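Local structure of cellulosome protein dockerin type I (Clostridium thermocellum, 2WZ8) at residues M64-A69 and D142-A147; H100-T105 and D114-Y119; N9-E14 and N52-P57; G35-W40 and A138-K143. The protein is a family 35 carbohydrate-binding module of a cellulosomal protein and probably binds sugars of plant cell-wall polysaccharides. One frame throughout, in Å; residues are numbered along the deposited sequence.

Contact 1. Residues M64-A69 and D142-A147; sequences MVVQFA and DKIAIA. With CA (calcium ion), chain B.
Residues 64-69 and 142-147 run antiparallel as adjacent strands of one sheet of a beta-sandwich, their axes 4.6 Å apart and their directions 163° from each other. Val-65 and Ala-145 form a hydrogen-bonded pair closed by two bonds, Val-65 N to Ala-145 O (2.8 Å) and Ala-145 N to Val-65 O. Further along, Gln-67 N gives its hydrogen to Lys-143 O, while Gln-67 O receives Asp-142 N at 2.8 Å. Asp-142 and Lys-143 therefore both face Gln-67, which defines a classic beta bulge. Met-64, Val-66, Ile-144 and Ile-146 line the interior face. Met-64 has CG anti to the backbone N (chi1 177°) and stays extended at chi2, which brings SD 3.9 Å from Ile-144 CD1; Met-64 CB lies 4.0 Å from Ile-146 CD1. Ile-144 also offers CG2 to Val-66 CG2. The other face carries Val-65, Gln-67, Lys-143 and Ala-145, where the aliphatic chain of Lys-143 crosses Gln-67, Lys-143 CG lying 3.9 Å from Gln-67 CB. The irregularity of the bulge coincides with a calcium site to which Glu-12, Glu-14, Ser-33 and Gln-36 also contribute: Asp-142 grips the calcium ion twice, through its backbone O at 2.5 Å and its side-chain OD1 at 2.2 Å.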
loop_
_atom_site.group_PDB
_atom_site.type_symbol
_atom_site.label_atom_id
_atom_site.label_comp_id
_atom_site.label_asym_id
_atom_site.label_seq_id
_atom_site.Cartn_x
_atom_site.Cartn_y
_atom_site.Cartn_z
ATOM N N MET A 64 -9.648 3.284 -3.757
ATOM C CA MET A 64 -8.729 2.965 -2.662
ATOM C C MET A 64 -7.810 4.164 -2.466
ATOM O O MET A 64 -7.028 4.556 -3.350
ATOM C CB MET A 64 -7.888 1.734 -2.975
ATOM C CG MET A 64 -6.869 1.441 -1.880
ATOM S SD MET A 64 -5.938 -0.094 -2.128
ATOM C CE MET A 64 -5.040 0.205 -3.653
ATOM N N VAL A 65 -7.961 4.780 -1.314
ATOM C CA VAL A 65 -7.150 5.926 -0.949
ATOM C C VAL A 65 -5.946 5.396 -0.158
ATOM O O VAL A 65 -6.104 4.816 0.923
ATOM C CB VAL A 65 -7.923 6.922 -0.040
ATOM C CG1 VAL A 65 -7.039 8.173 0.228
ATOM C CG2 VAL A 65 -9.262 7.319 -0.651
ATOM N N VAL A 66 -4.771 5.577 -0.714
ATOM C CA VAL A 66 -3.531 5.078 -0.125
ATOM C C VAL A 66 -2.796 6.240 0.505
ATOM O O VAL A 66 -2.494 7.238 -0.157
ATOM C CB VAL A 66 -2.635 4.405 -1.195
ATOM C CG1 VAL A 66 -1.331 3.851 -0.582
ATOM C CG2 VAL A 66 -3.377 3.275 -1.946
ATOM N N GLN A 67 -2.505 6.096 1.789
ATOM C CA GLN A 67 -1.677 7.074 2.516
ATOM C C GLN A 67 -0.266 6.527 2.627
ATOM O O GLN A 67 -0.065 5.424 3.082
ATOM C CB GLN A 67 -2.253 7.421 3.884
ATOM C CG GLN A 67 -1.469 8.526 4.592
ATOM C CD GLN A 67 -2.231 9.213 5.680
ATOM O OE1 GLN A 67 -1.858 9.150 6.875
ATOM N NE2 GLN A 67 -3.292 9.882 5.297
ATOM N N PHE A 68 0.686 7.326 2.182
ATOM C CA PHE A 68 2.051 6.842 1.919
ATOM C C PHE A 68 3.088 7.942 2.107
ATOM O O PHE A 68 2.746 9.137 2.085
ATOM C CB PHE A 68 2.132 6.260 0.489
ATOM C CG PHE A 68 2.067 7.311 -0.587
ATOM C CD1 PHE A 68 3.227 7.864 -1.105
ATOM C CD2 PHE A 68 0.841 7.808 -1.006
ATOM C CE1 PHE A 68 3.190 8.870 -2.032
ATOM C CE2 PHE A 68 0.794 8.845 -1.918
ATOM C CZ PHE A 68 1.970 9.365 -2.442
ATOM N N ALA A 69 4.353 7.517 2.220
ATOM C CA ALA A 69 5.502 8.426 2.193
ATOM C C ALA A 69 6.484 7.961 1.137
ATOM O O ALA A 69 6.680 6.780 0.949
ATOM C CB ALA A 69 6.152 8.556 3.559
ATOM N N ASP A 142 1.248 3.713 4.944
ATOM C CA ASP A 142 0.709 4.014 6.286
ATOM C C ASP A 142 -0.620 3.285 6.560
ATOM O O ASP A 142 -0.819 2.602 7.581
ATOM C CB ASP A 142 0.573 5.529 6.425
ATOM C CG ASP A 142 0.109 5.983 7.790
ATOM O OD1 ASP A 142 0.014 5.148 8.724
ATOM O OD2 ASP A 142 -0.073 7.215 7.938
ATOM N N LYS A 143 -1.540 3.476 5.637
ATOM C CA LYS A 143 -2.896 2.914 5.696
ATOM C C LYS A 143 -3.552 3.044 4.326
ATOM O O LYS A 143 -3.056 3.737 3.457
ATOM C CB LYS A 143 -3.760 3.619 6.759
ATOM C CG LYS A 143 -3.944 5.073 6.541
ATOM C CD LYS A 143 -5.026 5.655 7.445
ATOM C CE LYS A 143 -5.106 7.156 7.380
ATOM N NZ LYS A 143 -6.254 7.748 8.159
ATOM N N ILE A 144 -4.665 2.344 4.172
ATOM C CA ILE A 144 -5.580 2.509 3.045
ATOM C C ILE A 144 -7.002 2.717 3.541
ATOM O O ILE A 144 -7.354 2.351 4.663
ATOM C CB ILE A 144 -5.504 1.310 2.054
ATOM C CG1 ILE A 144 -6.108 0.039 2.636
ATOM C CG2 ILE A 144 -4.061 1.067 1.515
ATOM C CD1 ILE A 144 -6.174 -1.104 1.655
ATOM N N ALA A 145 -7.802 3.346 2.693
ATOM C CA ALA A 145 -9.222 3.480 2.911
ATOM C C ALA A 145 -9.968 3.114 1.669
ATOM O O ALA A 145 -9.501 3.394 0.569
ATOM C CB ALA A 145 -9.563 4.911 3.345
ATOM N N ILE A 146 -11.110 2.479 1.846
ATOM C CA ILE A 146 -11.932 2.076 0.711
ATOM C C ILE A 146 -13.199 2.896 0.733
ATOM O O ILE A 146 -13.909 2.931 1.742
ATOM C CB ILE A 146 -12.306 0.577 0.797
ATOM C CG1 ILE A 146 -11.045 -0.287 0.824
ATOM C CG2 ILE A 146 -13.234 0.142 -0.356
ATOM C CD1 ILE A 146 -10.250 -0.284 -0.467
ATOM N N ALA A 147 -13.459 3.571 -0.373
ATOM C CA ALA A 147 -14.667 4.382 -0.548
ATOM C C ALA A 147 -15.479 3.909 -1.762
ATOM O O ALA A 147 -14.921 3.615 -2.830
ATOM C CB ALA A 147 -14.210 5.801 -0.707
HETATM CA CA CA B . -0.366 3.327 9.987
#

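Contact 2. Residues H100-T105 and D114-Y119; sequences HYFFNT and DIIDVY. With MG (magnesium ion), chain C.
His-100 reaches across to Asp-114 and Ile-116, with CG anti to its backbone N (chi1 -165°) directing the imidazole at strand 112-120. Its CB meets Ile-116 CD1 at 3.9 Å. At CG the same methyl is joined by Ile-116 CG1, and CG1 is also the neighbour of ND1. This CG1 stands 3.7 Å from the centroid of the His-100 ring, a CH-pi contact over one face. CD2 lies over the centre of the Phe-102 ring, 3.5 Å above its plane, and near Ile-116 CD1; CE1 has Ile-116 CG1 and Asp-114 OD2 beside it. At the tip NE2 donates to Asp-114 OD2 at 2.8 Å with an N-H...O angle of 166°. The acceptor lies in the imidazole plane, yet the donor approaches from above the carboxylate, 54° out of its plane. OD2 further accepts from two waters, one of which bridges to Tyr-101 O and Phe-103 N. Asp-114 OD1 binds the magnesium ion at 2.1 Å, whose other five ligands are waters, so the carboxylate is shared between histidine and metal. Phe-102 CZ touches Ile-116 CD1 at 3.8 Å. The two strands are edge strands of different sheets: 98-102 pairs with strand 86-92, 112-120 with strand 60-69, and these side chains close the sandwich between them.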
loop_
_atom_site.group_PDB
_atom_site.type_symbol
_atom_site.label_atom_id
_atom_site.label_comp_id
_atom_site.label_asym_id
_atom_site.label_seq_id
_atom_site.Cartn_x
_atom_site.Cartn_y
_atom_site.Cartn_z
ATOM N N HIS A 100 1.240 1.484 -10.233
ATOM C CA HIS A 100 0.999 2.884 -9.903
ATOM C C HIS A 100 2.290 3.594 -9.551
ATOM O O HIS A 100 3.101 3.075 -8.786
ATOM C CB HIS A 100 0.021 2.981 -8.729
ATOM C CG HIS A 100 -0.563 4.351 -8.546
ATOM N ND1 HIS A 100 -1.598 4.826 -9.326
ATOM C CD2 HIS A 100 -0.287 5.324 -7.649
ATOM C CE1 HIS A 100 -1.909 6.051 -8.932
ATOM N NE2 HIS A 100 -1.113 6.386 -7.926
ATOM N N TYR A 101 2.464 4.782 -10.111
ATOM C CA TYR A 101 3.597 5.637 -9.780
ATOM C C TYR A 101 3.164 6.644 -8.748
ATOM O O TYR A 101 2.256 7.443 -8.968
ATOM C CB TYR A 101 4.164 6.350 -11.014
ATOM C CG TYR A 101 4.939 5.447 -11.929
ATOM C CD1 TYR A 101 6.311 5.269 -11.741
ATOM C CD2 TYR A 101 4.329 4.790 -12.974
ATOM C CE1 TYR A 101 7.049 4.470 -12.557
ATOM C CE2 TYR A 101 5.094 3.949 -13.836
ATOM C CZ TYR A 101 6.451 3.817 -13.591
ATOM O OH TYR A 101 7.260 3.024 -14.399
ATOM N N PHE A 102 3.784 6.522 -7.589
ATOM C CA PHE A 102 3.504 7.367 -6.421
ATOM C C PHE A 102 4.445 8.552 -6.376
ATOM O O PHE A 102 5.683 8.402 -6.412
ATOM C CB PHE A 102 3.674 6.550 -5.141
ATOM C CG PHE A 102 2.552 5.604 -4.877
ATOM C CD1 PHE A 102 1.490 5.992 -4.097
ATOM C CD2 PHE A 102 2.564 4.311 -5.389
ATOM C CE1 PHE A 102 0.420 5.122 -3.852
ATOM C CE2 PHE A 102 1.533 3.434 -5.094
ATOM C CZ PHE A 102 0.465 3.846 -4.332
ATOM N N PHE A 103 3.841 9.733 -6.284
ATOM C CA PHE A 103 4.563 11.005 -6.220
ATOM C C PHE A 103 5.444 11.097 -4.968
ATOM O O PHE A 103 5.408 10.284 -4.051
ATOM C CB PHE A 103 3.618 12.221 -6.353
ATOM C CG PHE A 103 2.569 12.344 -5.257
ATOM C CD1 PHE A 103 2.910 12.806 -3.991
ATOM C CD2 PHE A 103 1.234 12.031 -5.495
ATOM C CE1 PHE A 103 1.942 12.951 -3.029
ATOM C CE2 PHE A 103 0.290 12.159 -4.491
ATOM C CZ PHE A 103 0.634 12.618 -3.277
ATOM N N ASN A 104 6.312 12.088 -4.993
ATOM C CA ASN A 104 7.253 12.287 -3.923
ATOM C C ASN A 104 6.649 13.197 -2.848
ATOM O O ASN A 104 6.170 14.303 -3.128
ATOM C CB ASN A 104 8.552 12.861 -4.500
ATOM C CG ASN A 104 9.761 12.585 -3.646
ATOM O OD1 ASN A 104 9.989 13.279 -2.662
ATOM N ND2 ASN A 104 10.565 11.581 -4.024
ATOM N N THR A 105 6.708 12.741 -1.603
ATOM C CA THR A 105 6.236 13.513 -0.451
ATOM C C THR A 105 7.344 14.360 0.209
ATOM O O THR A 105 7.089 15.100 1.161
ATOM C CB THR A 105 5.616 12.618 0.622
ATOM O OG1 THR A 105 6.644 11.800 1.200
ATOM C CG2 THR A 105 4.498 11.777 0.061
ATOM N N ASP A 114 -3.024 9.256 -2.335
ATOM C CA ASP A 114 -3.385 9.131 -3.763
ATOM C C ASP A 114 -4.419 8.036 -3.906
ATOM O O ASP A 114 -4.576 7.195 -3.028
ATOM C CB ASP A 114 -2.162 8.850 -4.629
ATOM C CG ASP A 114 -2.357 9.279 -6.065
ATOM O OD1 ASP A 114 -3.403 9.903 -6.439
ATOM O OD2 ASP A 114 -1.448 8.965 -6.865
ATOM N N ILE A 115 -5.161 8.111 -4.993
ATOM C CA ILE A 115 -6.297 7.217 -5.227
ATOM C C ILE A 115 -6.015 6.283 -6.373
ATOM O O ILE A 115 -5.521 6.665 -7.446
ATOM C CB ILE A 115 -7.583 8.017 -5.513
ATOM C CG1 ILE A 115 -7.873 8.986 -4.360
ATOM C CG2 ILE A 115 -8.793 7.075 -5.810
ATOM C CD1 ILE A 115 -8.967 10.057 -4.647
ATOM N N ILE A 116 -6.379 5.045 -6.124
ATOM C CA ILE A 116 -6.266 3.965 -7.093
ATOM C C ILE A 116 -7.588 3.214 -7.145
ATOM O O ILE A 116 -8.093 2.781 -6.129
ATOM C CB ILE A 116 -5.152 2.945 -6.731
ATOM C CG1 ILE A 116 -3.781 3.621 -6.583
ATOM C CG2 ILE A 116 -5.093 1.837 -7.754
ATOM C CD1 ILE A 116 -2.740 2.732 -5.995
ATOM N N ASP A 117 -8.125 3.038 -8.339
ATOM C CA ASP A 117 -9.379 2.302 -8.473
ATOM C C ASP A 117 -9.087 0.802 -8.416
ATOM O O ASP A 117 -8.122 0.308 -8.996
ATOM C CB ASP A 117 -10.092 2.645 -9.790
ATOM C CG ASP A 117 -10.777 4.007 -9.773
ATOM O OD1 ASP A 117 -10.944 4.655 -8.731
ATOM O OD2 ASP A 117 -11.200 4.450 -10.876
ATOM N N VAL A 118 -9.935 0.084 -7.688
ATOM C CA VAL A 118 -9.814 -1.355 -7.543
ATOM C C VAL A 118 -11.180 -2.023 -7.716
ATOM O O VAL A 118 -12.178 -1.520 -7.228
ATOM C CB VAL A 118 -9.187 -1.742 -6.177
ATOM C CG1 VAL A 118 -7.720 -1.289 -6.114
ATOM C CG2 VAL A 118 -9.998 -1.216 -4.978
ATOM N N TYR A 119 -11.185 -3.176 -8.381
ATOM C CA TYR A 119 -12.391 -3.990 -8.504
ATOM C C TYR A 119 -12.386 -5.050 -7.412
ATOM O O TYR A 119 -11.460 -5.872 -7.313
ATOM C CB TYR A 119 -12.512 -4.670 -9.888
ATOM C CG TYR A 119 -13.871 -5.321 -10.038
ATOM C CD1 TYR A 119 -14.948 -4.600 -10.518
ATOM C CD2 TYR A 119 -14.082 -6.625 -9.628
ATOM C CE1 TYR A 119 -16.173 -5.169 -10.654
ATOM C CE2 TYR A 119 -15.340 -7.208 -9.733
ATOM C CZ TYR A 119 -16.373 -6.453 -10.223
ATOM O OH TYR A 119 -17.633 -7.018 -10.379
HETATM MG MG MG C . -4.153 10.678 -8.262
HETATM O O HOH W 1 1.139 9.528 -7.659
HETATM O O HOH W 2 -2.082 10.069 -9.269
HETATM O O HOH W 3 -4.780 8.769 -8.850
HETATM O O HOH W 4 -5.936 10.787 -7.068
HETATM O O HOH W 5 -3.408 12.518 -7.396
HETATM O O HOH W 6 -4.915 11.431 -9.926
#

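Contact 3. Residues N9-E14 and N52-P57; sequences NVYEAE and NNVYVP. With CA (calcium ion), chain B.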
loop_
_atom_site.group_PDB
_atom_site.type_symbol
_atom_site.label_atom_id
_atom_site.label_comp_id
_atom_site.label_asym_id
_atom_site.label_seq_id
_atom_site.Cartn_x
_atom_site.Cartn_y
_atom_site.Cartn_z
ATOM N N ASN A 9 -14.482 1.493 4.780
ATOM C CA ASN A 9 -13.538 0.874 5.762
ATOM C C ASN A 9 -12.101 1.502 5.659
ATOM O O ASN A 9 -11.654 1.890 4.590
ATOM C CB ASN A 9 -13.528 -0.669 5.582
ATOM C CG ASN A 9 -14.724 -1.389 6.280
ATOM O OD1 ASN A 9 -14.954 -1.175 7.459
ATOM N ND2 ASN A 9 -15.453 -2.269 5.551
ATOM N N VAL A 10 -11.421 1.658 6.788
ATOM C CA VAL A 10 -9.978 2.017 6.862
ATOM C C VAL A 10 -9.181 0.872 7.435
ATOM O O VAL A 10 -9.603 0.226 8.388
ATOM C CB VAL A 10 -9.750 3.260 7.721
ATOM C CG1 VAL A 10 -8.284 3.588 7.862
ATOM C CG2 VAL A 10 -10.591 4.452 7.143
ATOM N N TYR A 11 -8.023 0.622 6.828
ATOM C CA TYR A 11 -7.115 -0.451 7.230
ATOM C C TYR A 11 -5.687 0.079 7.351
ATOM O O TYR A 11 -5.085 0.566 6.387
ATOM C CB TYR A 11 -7.131 -1.601 6.217
ATOM C CG TYR A 11 -8.530 -2.106 5.925
ATOM C CD1 TYR A 11 -9.085 -3.118 6.684
ATOM C CD2 TYR A 11 -9.315 -1.520 4.945
ATOM C CE1 TYR A 11 -10.391 -3.576 6.441
ATOM C CE2 TYR A 11 -10.628 -1.964 4.708
ATOM C CZ TYR A 11 -11.138 -3.002 5.442
ATOM O OH TYR A 11 -12.440 -3.425 5.207
ATOM N N GLU A 12 -5.153 -0.061 8.556
ATOM C CA GLU A 12 -3.760 0.312 8.796
ATOM C C GLU A 12 -2.846 -0.693 8.132
ATOM O O GLU A 12 -3.092 -1.902 8.182
ATOM C CB GLU A 12 -3.462 0.382 10.287
ATOM C CG GLU A 12 -4.191 1.502 10.983
ATOM C CD GLU A 12 -3.697 2.932 10.668
ATOM O OE1 GLU A 12 -2.643 3.103 10.002
ATOM O OE2 GLU A 12 -4.407 3.894 11.119
ATOM N N ALA A 13 -1.754 -0.219 7.546
ATOM C CA ALA A 13 -0.796 -1.125 6.922
ATOM C C ALA A 13 -0.240 -2.145 7.952
ATOM O O ALA A 13 -0.012 -3.316 7.671
ATOM C CB ALA A 13 0.328 -0.319 6.300
ATOM N N GLU A 14 -0.013 -1.650 9.161
ATOM C CA GLU A 14 0.565 -2.420 10.268
ATOM C C GLU A 14 -0.434 -3.305 11.009
ATOM O O GLU A 14 -0.083 -3.983 11.963
ATOM C CB GLU A 14 1.212 -1.486 11.289
ATOM C CG GLU A 14 0.221 -0.534 12.006
ATOM C CD GLU A 14 -0.027 0.807 11.317
ATOM O OE1 GLU A 14 0.209 0.927 10.078
ATOM O OE2 GLU A 14 -0.462 1.754 11.998
ATOM N N ASN A 52 -5.340 -8.263 4.208
ATOM C CA ASN A 52 -6.246 -9.333 4.258
ATOM C C ASN A 52 -7.597 -8.759 4.751
ATOM O O ASN A 52 -7.696 -7.888 5.642
ATOM C CB ASN A 52 -5.744 -10.463 5.185
ATOM C CG ASN A 52 -4.447 -11.060 4.722
ATOM O OD1 ASN A 52 -4.312 -11.409 3.528
ATOM N ND2 ASN A 52 -3.466 -11.225 5.661
ATOM N N ASN A 53 -8.609 -9.353 4.215
ATOM C CA ASN A 53 -9.978 -9.154 4.656
ATOM C C ASN A 53 -10.426 -7.723 4.535
ATOM O O ASN A 53 -10.997 -7.115 5.444
ATOM C CB ASN A 53 -10.167 -9.699 6.073
ATOM C CG ASN A 53 -9.831 -11.173 6.152
ATOM O OD1 ASN A 53 -8.983 -11.596 6.985
ATOM N ND2 ASN A 53 -10.409 -11.955 5.276
ATOM N N VAL A 54 -10.208 -7.206 3.350
ATOM C CA VAL A 54 -10.797 -5.924 2.955
ATOM C C VAL A 54 -12.226 -6.220 2.510
ATOM O O VAL A 54 -12.482 -6.838 1.491
ATOM C CB VAL A 54 -9.962 -5.263 1.850
ATOM C CG1 VAL A 54 -10.647 -3.975 1.310
ATOM C CG2 VAL A 54 -8.532 -5.008 2.367
ATOM N N TYR A 55 -13.159 -5.790 3.328
ATOM C CA TYR A 55 -14.560 -6.170 3.195
ATOM C C TYR A 55 -15.398 -5.083 2.572
ATOM O O TYR A 55 -15.426 -3.943 3.057
ATOM C CB TYR A 55 -15.169 -6.512 4.569
ATOM C CG TYR A 55 -16.568 -7.035 4.454
ATOM C CD1 TYR A 55 -16.835 -8.397 4.386
ATOM C CD2 TYR A 55 -17.623 -6.161 4.374
ATOM C CE1 TYR A 55 -18.136 -8.858 4.250
ATOM C CE2 TYR A 55 -18.914 -6.615 4.235
ATOM C CZ TYR A 55 -19.163 -7.960 4.176
ATOM O OH TYR A 55 -20.489 -8.401 4.078
ATOM N N VAL A 56 -16.125 -5.476 1.525
ATOM C CA VAL A 56 -17.188 -4.639 0.948
ATOM C C VAL A 56 -18.458 -5.457 0.722
ATOM O O VAL A 56 -18.398 -6.648 0.498
ATOM C CB VAL A 56 -16.748 -3.958 -0.358
ATOM C CG1 VAL A 56 -15.632 -2.946 -0.108
ATOM C CG2 VAL A 56 -16.385 -4.971 -1.428
ATOM N N PRO A 57 -19.625 -4.802 0.772
ATOM C CA PRO A 57 -20.872 -5.550 0.652
ATOM C C PRO A 57 -21.282 -5.888 -0.781
ATOM O O PRO A 57 -22.190 -6.706 -1.000
ATOM C CB PRO A 57 -21.900 -4.567 1.223
ATOM C CG PRO A 57 -21.338 -3.261 0.926
ATOM C CD PRO A 57 -19.869 -3.405 1.175
HETATM CA CA CA B . -0.366 3.327 9.987
#
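Tyr-11 and Asn-9 both turn CG anti to their own carbonyl carbon, beside the backbone N (chi1 -53° and -81°), a turn that carries the phenol hydroxyl and the amide across to the backbone of Tyr-55. Tyr-11 OH accepts the backbone N-H of Tyr-55 at 3.1 Å, the N-H...O angle of 163° showing a nearly straight bond. Asn-9 ND2 donates to Tyr-55 O at 3.0 Å; this bond is more bent, although the acceptor stays close to the amide plane. One residue's backbone N and O are thus held by two side chains from the same strand. No backbone pairing links the segments: strands 9-12 and 52-56 belong to opposite sheets of the beta-sandwich, their axes 8.2 Å apart, and the bridging is done by side chains at its margin. Val-54 lies over one face of the Tyr-11 ring through CG2, while its CG1 is 3.9 Å from Tyr-11 CE2. At the end of the strand and just after it, Glu-12 and Glu-14 turn to the calcium ion, which takes Glu-12 OE1 at 2.3 Å as a single ligand but both carboxylate oxygens of Glu-14, OE1 and OE2.

Contact 4. Residues G35-W40 and A138-K143; sequences GQYVGW and APNIDK. With CA (calcium ion), chain B.
Gln-36 and Asp-142 meet at the calcium ion, which binds Gln-36 O at 2.3 Å; this backbone oxygen stands 3.1 Å from Asp-142 OD1 because both are ligands of one metal. Next, Tyr-37 has CG set between its backbone N and carbonyl carbon (chi1 69°), which carries the ring obliquely across Asn-140. Ring and amide planes differ by 21°, with Tyr-37 CE1 3.5 Å from Asn-140 ND2 and Tyr-37 CD1 3.7 Å from Asn-140 CB, while Tyr-37 CB packs on Ile-141 O. Val-38 supplies the backbone pairing: its N donates to Ile-141 O at 2.9 Å in an almost straight bond, and its O accepts Ile-141 N at 3.1 Å. These reciprocal bonds make a single antiparallel bridge of the hydrogen-bonded kind, between strands whose directions differ by 147°. Gly-39 comes close to the amide of Asn-140, its CA 3.5 Å from Asn-140 OD1. At Trp-40 a water bridges the backbone N to the side chain of Asn-140, accepting from Trp-40 N and donating to Asn-140 OD1 at 2.7 Å. Strand 36-39 pairs on its other side with strand 25-28, and this two-stranded element meets the sandwich at a calcium site completed by Glu-12, Glu-14 and Ser-33.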
loop_
_atom_site.group_PDB
_atom_site.type_symbol
_atom_site.label_atom_id
_atom_site.label_comp_id
_atom_site.label_asym_id
_atom_site.label_seq_id
_atom_site.Cartn_x
_atom_site.Cartn_y
_atom_site.Cartn_z
ATOM N N GLY A 35 0.565 5.490 14.516
ATOM C CA GLY A 35 1.947 5.527 14.954
ATOM C C GLY A 35 2.884 4.515 14.329
ATOM O O GLY A 35 4.031 4.354 14.739
ATOM N N GLN A 36 2.422 3.901 13.261
ATOM C CA GLN A 36 3.254 2.931 12.530
ATOM C C GLN A 36 2.948 2.976 11.039
ATOM O O GLN A 36 1.870 3.438 10.603
ATOM C CB GLN A 36 2.991 1.484 13.008
ATOM C CG GLN A 36 3.360 1.153 14.443
ATOM C CD GLN A 36 3.056 -0.330 14.709
ATOM O OE1 GLN A 36 3.812 -1.184 14.315
ATOM N NE2 GLN A 36 1.947 -0.614 15.337
ATOM N N TYR A 37 3.868 2.385 10.289
ATOM C CA TYR A 37 3.767 2.194 8.821
ATOM C C TYR A 37 4.479 0.915 8.463
ATOM O O TYR A 37 5.096 0.259 9.327
ATOM C CB TYR A 37 4.318 3.378 8.038
ATOM C CG TYR A 37 5.804 3.487 8.178
ATOM C CD1 TYR A 37 6.654 2.916 7.240
ATOM C CD2 TYR A 37 6.368 4.130 9.272
ATOM C CE1 TYR A 37 8.009 2.941 7.396
ATOM C CE2 TYR A 37 7.765 4.173 9.423
ATOM C CZ TYR A 37 8.558 3.598 8.480
ATOM O OH TYR A 37 9.934 3.623 8.604
ATOM N N VAL A 38 4.364 0.516 7.196
ATOM C CA VAL A 38 5.119 -0.635 6.679
ATOM C C VAL A 38 6.109 -0.146 5.647
ATOM O O VAL A 38 5.768 0.565 4.736
ATOM C CB VAL A 38 4.188 -1.750 6.146
ATOM C CG1 VAL A 38 5.005 -2.843 5.478
ATOM C CG2 VAL A 38 3.408 -2.325 7.269
ATOM N N GLY A 39 7.373 -0.524 5.845
ATOM C CA GLY A 39 8.484 -0.151 4.974
ATOM C C GLY A 39 9.111 -1.368 4.336
ATOM O O GLY A 39 8.767 -2.509 4.633
ATOM N N TRP A 40 10.103 -1.071 3.526
ATOM C CA TRP A 40 10.946 -2.042 2.808
ATOM C C TRP A 40 10.106 -2.993 1.966
ATOM O O TRP A 40 10.357 -4.191 1.870
ATOM C CB TRP A 40 11.899 -2.756 3.761
ATOM C CG TRP A 40 12.795 -1.744 4.356
ATOM C CD1 TRP A 40 12.644 -1.110 5.567
ATOM C CD2 TRP A 40 13.907 -1.096 3.721
ATOM N NE1 TRP A 40 13.609 -0.143 5.724
ATOM C CE2 TRP A 40 14.396 -0.113 4.614
ATOM C CE3 TRP A 40 14.523 -1.241 2.487
ATOM C CZ2 TRP A 40 15.469 0.713 4.305
ATOM C CZ3 TRP A 40 15.606 -0.434 2.184
ATOM C CH2 TRP A 40 16.069 0.526 3.101
ATOM N N ALA A 138 8.578 0.202 -3.511
ATOM C CA ALA A 138 7.300 0.906 -3.313
ATOM C C ALA A 138 7.439 2.012 -2.270
ATOM O O ALA A 138 8.368 1.999 -1.482
ATOM C CB ALA A 138 6.200 -0.081 -2.859
ATOM N N PRO A 139 6.530 2.983 -2.279
ATOM C CA PRO A 139 6.513 3.888 -1.138
ATOM C C PRO A 139 6.267 3.116 0.159
ATOM O O PRO A 139 5.745 1.989 0.156
ATOM C CB PRO A 139 5.317 4.786 -1.417
ATOM C CG PRO A 139 4.426 3.969 -2.249
ATOM C CD PRO A 139 5.315 3.124 -3.097
ATOM N N ASN A 140 6.598 3.779 1.259
ATOM C CA ASN A 140 6.176 3.304 2.588
ATOM C C ASN A 140 4.661 3.518 2.703
ATOM O O ASN A 140 4.154 4.578 2.354
ATOM C CB ASN A 140 6.916 4.048 3.691
ATOM C CG ASN A 140 8.384 3.754 3.721
ATOM O OD1 ASN A 140 8.848 2.817 3.070
ATOM N ND2 ASN A 140 9.116 4.529 4.491
ATOM N N ILE A 141 3.952 2.511 3.185
ATOM C CA ILE A 141 2.491 2.544 3.254
ATOM C C ILE A 141 2.046 2.679 4.695
ATOM O O ILE A 141 2.446 1.904 5.557
ATOM C CB ILE A 141 1.839 1.341 2.586
ATOM C CG1 ILE A 141 2.375 1.149 1.155
ATOM C CG2 ILE A 141 0.296 1.425 2.646
ATOM C CD1 ILE A 141 1.978 2.144 0.192
ATOM N N ASP A 142 1.248 3.713 4.944
ATOM C CA ASP A 142 0.709 4.014 6.286
ATOM C C ASP A 142 -0.620 3.285 6.560
ATOM O O ASP A 142 -0.819 2.602 7.581
ATOM C CB ASP A 142 0.573 5.529 6.425
ATOM C CG ASP A 142 0.109 5.983 7.790
ATOM O OD1 ASP A 142 0.014 5.148 8.724
ATOM O OD2 ASP A 142 -0.073 7.215 7.938
ATOM N N LYS A 143 -1.540 3.476 5.637
ATOM C CA LYS A 143 -2.896 2.914 5.696
ATOM C C LYS A 143 -3.552 3.044 4.326
ATOM O O LYS A 143 -3.056 3.737 3.457
ATOM C CB LYS A 143 -3.760 3.619 6.759
ATOM C CG LYS A 143 -3.944 5.073 6.541
ATOM C CD LYS A 143 -5.026 5.655 7.445
ATOM C CE LYS A 143 -5.106 7.156 7.380
ATOM N NZ LYS A 143 -6.254 7.748 8.159
HETATM CA CA CA B . -0.366 3.327 9.987
HETATM O O HOH W 7 11.239 1.608 3.491
#

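Contacts 1 and 4 share Asp-142 and Lys-143 on strand 140-147, and their centres lie about 10 Å apart. Together with contact 3 they converge on the calcium ion: contact 4 brings Gln-36, contact 3 brings Glu-12 and Glu-14, and Asp-142 is common to contacts 1 and 4. Strand 9-12 flanks strand 140-147, linking contact 3 to contact 1 through Tyr-11 N to Ile-144 O at 2.9 Å. On the far edge of strand 60-69, Val-66 N to Asp-114 O at 2.8 Å joins contact 1 to contact 2, where the magnesium ion sits. Contacts 2 and 3 do not touch, their centres about 17 Å apart, whereas Pro-139 of contact 4 packs on Phe-102 of contact 2.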